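Local coordinates for protein DNA-3-methyladenine glycosidase II, putative (Deinococcus radiodurans, PDB 2YG9) that belongs to the HhH-GPD superfamily of base excision DNA repair proteins and has an all-helical fold, at residues A[31-36]-A[204-209]. Numbering follows the deposited sequence.
Sequences GAVAHL and RSLASR. With NI (nickel (II) ion), chain F.
Leu-206 and Leu-36 carry most of this apolar contact between helix 30-36, the first of an all-helical chain, and helix 204-219, the last. The two segments are 168 residues apart in sequence. CD2 of Leu-206 lies 3.5 Å from CB of Ala-32 and 3.9 Å from CG2 of Val-33. With chi1 at -172° and chi2 at 64°, the branch of Leu-206 turns CD2 onto helix 30-36. Leu-36 uses both methyls on the next turn. Its CD2 packs 3.8 Å from CB of Ala-207, while CD1 rests 3.7 Å from the backbone N of Ala-207 and also meets its CA. The axes of segments 31-36 and 204-209 pass 10.0 Å apart at a crossing angle of -75°. Trp-200 and Leu-42 also pack on Leu-36 and Ala-207.

Polar groups bond away from the interface. Ser-208 OG donates to Arg-204 O at 2.9 Å, and Ser-208 N reaches the same oxygen from the opposite face of its carbonyl plane. The hydroxyl also pairs with Val-172 O, and its one proton cannot fully serve both carbonyls.

His-35 binds the nickel ion through ND1 at 2.5 Å, and four waters complete the modelled ligands. Its NE2 is hydrogen-bonded to Arg-199 O.

No hydrogen bond crosses between the two segments. Their direct contact therefore rests on the fit of mostly buried aliphatic groups, with the metal site on another side of helix 30-36.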
loop_
_atom_site.group_PDB
_atom_site.type_symbol
_atom_site.label_atom_id
_atom_site.label_comp_id
_atom_site.label_asym_id
_atom_site.label_seq_id
_atom_site.Cartn_x
_atom_site.Cartn_y
_atom_site.Cartn_z
ATOM N N GLY A 31 2.179 12.347 17.593
ATOM C CA GLY A 31 2.309 11.152 18.436
ATOM C C GLY A 31 3.189 10.073 17.840
ATOM O O GLY A 31 4.083 9.567 18.505
ATOM N N ALA A 32 2.933 9.734 16.586
ATOM C CA ALA A 32 3.751 8.815 15.801
ATOM C C ALA A 32 5.234 9.202 15.750
ATOM O O ALA A 32 6.092 8.408 16.097
ATOM C CB ALA A 32 3.169 8.677 14.348
ATOM N N VAL A 33 5.527 10.436 15.374
ATOM C CA VAL A 33 6.914 10.875 15.301
ATOM C C VAL A 33 7.612 10.844 16.689
ATOM O O VAL A 33 8.795 10.528 16.760
ATOM C CB VAL A 33 7.016 12.253 14.605
ATOM C CG1 VAL A 33 8.477 12.854 14.655
ATOM C CG2 VAL A 33 6.536 12.114 13.131
ATOM N N ALA A 34 6.892 11.173 17.765
ATOM C CA ALA A 34 7.469 11.163 19.104
ATOM C C ALA A 34 7.818 9.738 19.455
ATOM O O ALA A 34 8.863 9.486 19.992
ATOM C CB ALA A 34 6.523 11.726 20.112
ATOM N N HIS A 35 6.907 8.811 19.161
ATOM C CA HIS A 35 7.140 7.414 19.458
ATOM C C HIS A 35 8.347 6.889 18.679
ATOM O O HIS A 35 9.262 6.338 19.280
ATOM C CB HIS A 35 5.882 6.577 19.204
ATOM C CG HIS A 35 6.112 5.109 19.355
ATOM N ND1 HIS A 35 5.808 4.418 20.511
ATOM C CD2 HIS A 35 6.654 4.205 18.506
ATOM C CE1 HIS A 35 6.139 3.145 20.353
ATOM N NE2 HIS A 35 6.683 2.999 19.154
ATOM N N LEU A 36 8.359 7.094 17.358
ATOM C CA LEU A 36 9.413 6.618 16.480
ATOM C C LEU A 36 10.774 7.203 16.864
ATOM O O LEU A 36 11.774 6.507 16.890
ATOM C CB LEU A 36 9.061 6.954 15.025
ATOM C CG LEU A 36 7.803 6.229 14.480
ATOM C CD1 LEU A 36 7.462 6.779 13.034
ATOM C CD2 LEU A 36 7.963 4.662 14.501
ATOM N N ARG A 204 4.203 1.443 12.520
ATOM C CA ARG A 204 5.101 0.833 11.519
ATOM C C ARG A 204 4.891 1.384 10.123
ATOM O O ARG A 204 5.825 1.387 9.322
ATOM C CB ARG A 204 4.979 -0.680 11.581
ATOM C CG ARG A 204 5.904 -1.236 12.631
ATOM C CD ARG A 204 5.726 -2.701 12.841
ATOM N NE ARG A 204 4.430 -3.059 13.435
ATOM C CZ ARG A 204 4.125 -4.297 13.790
ATOM N NH1 ARG A 204 5.012 -5.260 13.611
ATOM N NH2 ARG A 204 2.949 -4.576 14.334
ATOM N N SER A 205 3.673 1.871 9.825
ATOM C CA SER A 205 3.394 2.460 8.503
ATOM C C SER A 205 4.186 3.745 8.305
ATOM O O SER A 205 4.844 3.895 7.305
ATOM C CB SER A 205 1.890 2.759 8.282
ATOM O OG SER A 205 1.145 1.560 8.239
ATOM N N LEU A 206 4.133 4.671 9.255
ATOM C CA LEU A 206 4.894 5.909 9.108
ATOM C C LEU A 206 6.399 5.661 9.164
ATOM O O LEU A 206 7.141 6.314 8.422
ATOM C CB LEU A 206 4.452 6.990 10.135
ATOM C CG LEU A 206 5.030 8.401 9.993
ATOM C CD1 LEU A 206 4.594 9.067 8.664
ATOM C CD2 LEU A 206 4.661 9.281 11.226
ATOM N N ALA A 207 6.839 4.736 10.014
ATOM C CA ALA A 207 8.262 4.339 10.045
ATOM C C ALA A 207 8.650 3.863 8.647
ATOM O O ALA A 207 9.632 4.284 8.131
ATOM C CB ALA A 207 8.500 3.237 11.023
ATOM N N SER A 208 7.851 2.964 8.063
ATOM C CA SER A 208 8.069 2.488 6.692
ATOM C C SER A 208 8.190 3.673 5.698
ATOM O O SER A 208 9.120 3.737 4.898
ATOM C CB SER A 208 6.937 1.551 6.286
ATOM O OG SER A 208 7.012 0.311 6.948
ATOM N N ARG A 209 7.255 4.616 5.768
ATOM C CA ARG A 209 7.287 5.782 4.894
ATOM C C ARG A 209 8.551 6.635 5.087
ATOM O O ARG A 209 9.117 7.165 4.101
ATOM C CB ARG A 209 6.012 6.609 5.078
ATOM C CG ARG A 209 4.762 5.882 4.559
ATOM C CD ARG A 209 3.506 6.712 4.826
ATOM N NE ARG A 209 3.560 7.994 4.105
ATOM C CZ ARG A 209 2.900 9.112 4.438
ATOM N NH1 ARG A 209 2.164 9.183 5.533
ATOM N NH2 ARG A 209 3.041 10.191 3.690
HETATM NI NI NI F . 4.045 5.182 22.100
HETATM O O HOH W 1 2.662 3.447 22.227
HETATM O O HOH W 2 2.416 6.766 21.162
HETATM O O HOH W 3 5.735 6.736 22.798
HETATM O O HOH W 4 3.691 5.889 24.458
#